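Local coordinates for chitin binding protein (Tectaria macrodonta, PDB 6IF7) that is possibly a copper-dependent lytic polysaccharide monooxygenase of family AA10 that binds chitin and has insecticidal activity, at residues L33-I47 with C64-L76. Residues are numbered along the deposited sequence; the frame is centred on the assembly and turned at random.
Sequences LSGTQAFYDWNEVNI and CSAGRFKYRGLDL. Unlike the reference sequence in segment 64-76: Y71 (reference Phe).
In the helical region beside the beta core, probably the L2 region of AA10 enzymes, the 3-10 segment 69-74 packs against 33-47, with Y71 set between D41 and V45. The phenol OH of Y71 donates to D41 O at 2.6 Å, 26° from the carbonyl plane. E44 N reaches the same oxygen from the opposite face, within the 41-44 beta turn. V45 CG2 sits over the centre of the Y71 ring, 3.7 Å from its centroid, a CH-pi contact. K70 is fully extended, CG anti to the backbone N (chi1 172°), and NZ forms a 2.8 Å salt bridge to the anti side of D41 OD2. One water joins K70 NZ, R68 NH2, E44 O and E44 OE1. R68 bends at chi2 and chi3 to put NH1 2.7 Å from N46 O. At the other end S34 OG donates to K70 O and accepts from G73 N at 2.9 Å. The R72 guanidinium has L33 O over one face, toward its rim, and F69 CE2 over the centre of the other; NH1 bonds to F69 O. With an alanine at R72, F69 O would probably lose its side-chain donor and the F69 ring its flat partner. Y71 and R68 thus each hold a backbone carbonyl, and the water ties K70 and R68 to E44, whose OE2 is hydrogen-bonded to NE2 of the copper ligand H1.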
# COMPACT_ATOMS: atom_id res chain seq x y z
N LEU A 33 12.89 5.22 12.34
CA LEU A 33 11.79 5.05 13.30
C LEU A 33 11.44 3.59 13.62
O LEU A 33 11.38 3.20 14.80
CB LEU A 33 10.53 5.78 12.80
CG LEU A 33 9.48 6.05 13.88
CD1 LEU A 33 10.01 7.06 14.91
CD2 LEU A 33 8.20 6.56 13.24
N SER A 34 11.19 2.79 12.59
CA SER A 34 10.75 1.41 12.79
C SER A 34 11.90 0.43 13.08
O SER A 34 11.65 -0.69 13.55
CB SER A 34 9.91 0.92 11.58
OG SER A 34 8.53 1.23 11.69
N GLY A 35 13.15 0.81 12.78
CA GLY A 35 14.28 -0.12 12.82
C GLY A 35 14.30 -0.99 11.57
O GLY A 35 13.39 -0.93 10.75
N THR A 36 15.34 -1.80 11.43
CA THR A 36 15.56 -2.51 10.17
C THR A 36 14.68 -3.74 10.01
O THR A 36 14.26 -4.06 8.89
CB THR A 36 17.03 -2.94 10.00
OG1 THR A 36 17.44 -3.64 11.18
CG2 THR A 36 17.93 -1.75 9.79
N GLN A 37 14.41 -4.45 11.11
CA GLN A 37 13.77 -5.75 11.00
C GLN A 37 12.39 -5.63 10.37
O GLN A 37 12.01 -6.47 9.55
CB GLN A 37 13.68 -6.47 12.35
CG GLN A 37 13.19 -7.92 12.26
CD GLN A 37 13.98 -8.77 11.24
OE1 GLN A 37 13.40 -9.50 10.44
NE2 GLN A 37 15.31 -8.64 11.26
N ALA A 38 11.65 -4.58 10.73
CA ALA A 38 10.33 -4.31 10.13
C ALA A 38 10.38 -4.38 8.59
O ALA A 38 9.47 -4.94 7.96
CB ALA A 38 9.82 -2.95 10.57
N PHE A 39 11.46 -3.84 8.02
CA PHE A 39 11.62 -3.76 6.56
C PHE A 39 12.12 -5.02 5.89
O PHE A 39 11.79 -5.27 4.73
CB PHE A 39 12.47 -2.55 6.18
CG PHE A 39 11.80 -1.25 6.51
CD1 PHE A 39 10.91 -0.67 5.61
CD2 PHE A 39 11.97 -0.67 7.76
CE1 PHE A 39 10.24 0.50 5.95
CE2 PHE A 39 11.29 0.50 8.11
CZ PHE A 39 10.43 1.08 7.20
N TYR A 40 12.87 -5.85 6.61
CA TYR A 40 13.09 -7.21 6.15
C TYR A 40 11.80 -8.02 6.23
O TYR A 40 11.66 -8.98 5.50
CB TYR A 40 14.21 -7.89 6.94
CG TYR A 40 15.56 -7.24 6.74
CD1 TYR A 40 16.15 -7.21 5.48
CD2 TYR A 40 16.23 -6.64 7.80
CE1 TYR A 40 17.40 -6.62 5.29
CE2 TYR A 40 17.47 -6.06 7.63
CZ TYR A 40 18.04 -6.06 6.37
OH TYR A 40 19.25 -5.44 6.17
N ASP A 41 10.87 -7.63 7.11
CA ASP A 41 9.50 -8.19 7.14
C ASP A 41 8.49 -7.34 6.35
O ASP A 41 7.34 -7.16 6.78
CB ASP A 41 9.00 -8.31 8.59
CG ASP A 41 9.96 -9.08 9.50
OD1 ASP A 41 10.83 -9.80 8.98
OD2 ASP A 41 9.83 -8.94 10.72
N TRP A 42 8.91 -6.86 5.17
CA TRP A 42 8.06 -5.99 4.31
C TRP A 42 6.78 -6.69 3.85
O TRP A 42 5.77 -6.04 3.52
CB TRP A 42 8.84 -5.45 3.09
CG TRP A 42 9.34 -6.54 2.21
CD1 TRP A 42 10.55 -7.15 2.28
CD2 TRP A 42 8.63 -7.19 1.16
NE1 TRP A 42 10.66 -8.13 1.32
CE2 TRP A 42 9.48 -8.18 0.62
CE3 TRP A 42 7.36 -7.02 0.60
CZ2 TRP A 42 9.10 -8.99 -0.44
CZ3 TRP A 42 6.99 -7.83 -0.48
CH2 TRP A 42 7.85 -8.80 -0.98
N ASN A 43 6.83 -8.02 3.83
CA ASN A 43 5.72 -8.83 3.34
C ASN A 43 4.64 -9.16 4.38
O ASN A 43 3.71 -9.93 4.09
CB ASN A 43 6.27 -10.12 2.70
CG ASN A 43 7.01 -11.01 3.69
OD1 ASN A 43 7.29 -10.61 4.82
ND2 ASN A 43 7.34 -12.22 3.26
N GLU A 44 4.77 -8.59 5.57
CA GLU A 44 3.91 -8.96 6.67
C GLU A 44 3.37 -7.72 7.40
O GLU A 44 3.37 -7.66 8.63
CB GLU A 44 4.65 -9.92 7.63
CG GLU A 44 3.70 -10.74 8.49
CD GLU A 44 4.41 -11.68 9.44
OE1 GLU A 44 5.02 -11.21 10.40
OE2 GLU A 44 4.34 -12.90 9.22
N VAL A 45 2.88 -6.75 6.63
CA VAL A 45 2.04 -5.68 7.19
C VAL A 45 0.61 -6.23 7.29
O VAL A 45 -0.28 -5.90 6.50
CB VAL A 45 2.13 -4.37 6.39
CG1 VAL A 45 1.35 -3.27 7.08
CG2 VAL A 45 3.60 -3.97 6.20
N ASN A 46 0.40 -7.10 8.28
CA ASN A 46 -0.84 -7.80 8.41
C ASN A 46 -1.56 -7.55 9.75
O ASN A 46 -1.00 -6.99 10.72
CB ASN A 46 -0.61 -9.30 8.15
CG ASN A 46 0.17 -9.98 9.25
OD1 ASN A 46 0.84 -9.35 10.03
ND2 ASN A 46 0.08 -11.28 9.31
N ILE A 47 -2.83 -7.92 9.75
CA ILE A 47 -3.64 -8.04 10.93
C ILE A 47 -4.14 -9.48 10.79
O ILE A 47 -5.05 -9.72 9.98
CB ILE A 47 -4.80 -7.02 10.94
CG1 ILE A 47 -4.24 -5.61 11.02
CG2 ILE A 47 -5.75 -7.29 12.13
CD1 ILE A 47 -5.29 -4.52 11.06
N CYS A 64 -1.16 3.09 6.91
CA CYS A 64 -0.03 2.44 6.25
C CYS A 64 0.68 1.39 7.10
O CYS A 64 1.21 0.44 6.55
CB CYS A 64 0.97 3.48 5.77
SG CYS A 64 0.30 4.61 4.53
N SER A 65 0.69 1.56 8.42
CA SER A 65 1.16 0.51 9.34
C SER A 65 0.09 -0.51 9.71
O SER A 65 0.41 -1.51 10.32
CB SER A 65 1.71 1.13 10.64
OG SER A 65 0.69 1.74 11.41
N ALA A 66 -1.16 -0.25 9.34
CA ALA A 66 -2.32 -1.07 9.73
C ALA A 66 -2.48 -1.15 11.25
O ALA A 66 -2.82 -2.20 11.80
CB ALA A 66 -2.26 -2.46 9.10
N GLY A 67 -2.21 -0.04 11.93
CA GLY A 67 -2.27 0.03 13.38
C GLY A 67 -1.19 -0.73 14.12
O GLY A 67 -1.26 -0.86 15.33
N ARG A 68 -0.17 -1.21 13.40
CA ARG A 68 0.90 -2.01 13.97
C ARG A 68 2.06 -1.07 14.27
O ARG A 68 2.62 -0.49 13.36
CB ARG A 68 1.35 -3.09 13.00
CG ARG A 68 0.26 -4.07 12.55
CD ARG A 68 0.09 -5.28 13.47
NE ARG A 68 1.37 -5.93 13.69
CZ ARG A 68 2.02 -6.71 12.82
NH1 ARG A 68 1.51 -7.02 11.62
NH2 ARG A 68 3.21 -7.21 13.15
N PHE A 69 2.38 -0.91 15.55
CA PHE A 69 3.51 -0.06 15.99
C PHE A 69 4.82 -0.41 15.30
O PHE A 69 5.61 0.46 14.95
CB PHE A 69 3.70 -0.21 17.50
CG PHE A 69 4.54 0.86 18.11
CD1 PHE A 69 4.01 2.12 18.31
CD2 PHE A 69 5.83 0.61 18.49
CE1 PHE A 69 4.77 3.11 18.89
CE2 PHE A 69 6.60 1.60 19.07
CZ PHE A 69 6.07 2.85 19.25
N LYS A 70 5.05 -1.71 15.12
CA LYS A 70 6.18 -2.22 14.34
C LYS A 70 6.40 -1.48 13.00
O LYS A 70 7.53 -1.17 12.65
CB LYS A 70 5.96 -3.71 14.08
CG LYS A 70 6.95 -4.37 13.13
CD LYS A 70 6.69 -5.85 13.02
CE LYS A 70 7.77 -6.51 12.17
NZ LYS A 70 7.47 -7.95 11.90
N TYR A 71 5.32 -1.19 12.28
CA TYR A 71 5.42 -0.53 10.98
C TYR A 71 5.15 0.98 11.01
O TYR A 71 4.84 1.58 9.96
CB TYR A 71 4.50 -1.24 9.98
CG TYR A 71 4.93 -2.66 9.72
CD1 TYR A 71 6.03 -2.95 8.92
CD2 TYR A 71 4.23 -3.74 10.29
CE1 TYR A 71 6.42 -4.27 8.68
CE2 TYR A 71 4.62 -5.05 10.07
CZ TYR A 71 5.73 -5.31 9.27
OH TYR A 71 6.11 -6.64 9.04
N ARG A 72 5.30 1.60 12.18
CA ARG A 72 5.03 3.04 12.38
C ARG A 72 5.81 4.02 11.45
O ARG A 72 5.31 5.10 11.10
CB ARG A 72 5.29 3.42 13.84
CG ARG A 72 6.76 3.31 14.28
CD ARG A 72 6.84 3.42 15.80
NE ARG A 72 8.14 3.17 16.42
CZ ARG A 72 8.72 1.97 16.58
NH1 ARG A 72 8.18 0.86 16.06
NH2 ARG A 72 9.88 1.90 17.24
N GLY A 73 7.02 3.66 11.07
CA GLY A 73 7.74 4.39 10.01
C GLY A 73 6.99 4.58 8.68
O GLY A 73 7.22 5.55 7.97
N LEU A 74 6.09 3.66 8.35
CA LEU A 74 5.27 3.78 7.14
C LEU A 74 4.18 4.85 7.25
O LEU A 74 3.57 5.21 6.23
CB LEU A 74 4.60 2.44 6.82
CG LEU A 74 5.51 1.22 6.65
CD1 LEU A 74 4.69 0.01 6.27
CD2 LEU A 74 6.57 1.46 5.57
N ASP A 75 3.89 5.32 8.47
CA ASP A 75 2.86 6.32 8.67
C ASP A 75 3.36 7.77 8.52
O ASP A 75 2.57 8.71 8.58
CB ASP A 75 2.20 6.11 10.03
CG ASP A 75 1.46 4.76 10.15
OD1 ASP A 75 0.81 4.31 9.15
OD2 ASP A 75 1.52 4.17 11.26
N LEU A 76 4.65 7.97 8.29
CA LEU A 76 5.18 9.30 8.19
C LEU A 76 4.48 10.03 7.05
O LEU A 76 4.30 9.48 5.95
CB LEU A 76 6.69 9.26 7.99
CG LEU A 76 7.56 8.74 9.14
CD1 LEU A 76 9.01 8.65 8.72
CD2 LEU A 76 7.43 9.61 10.38
O HOH W 1 4.76 -8.43 10.84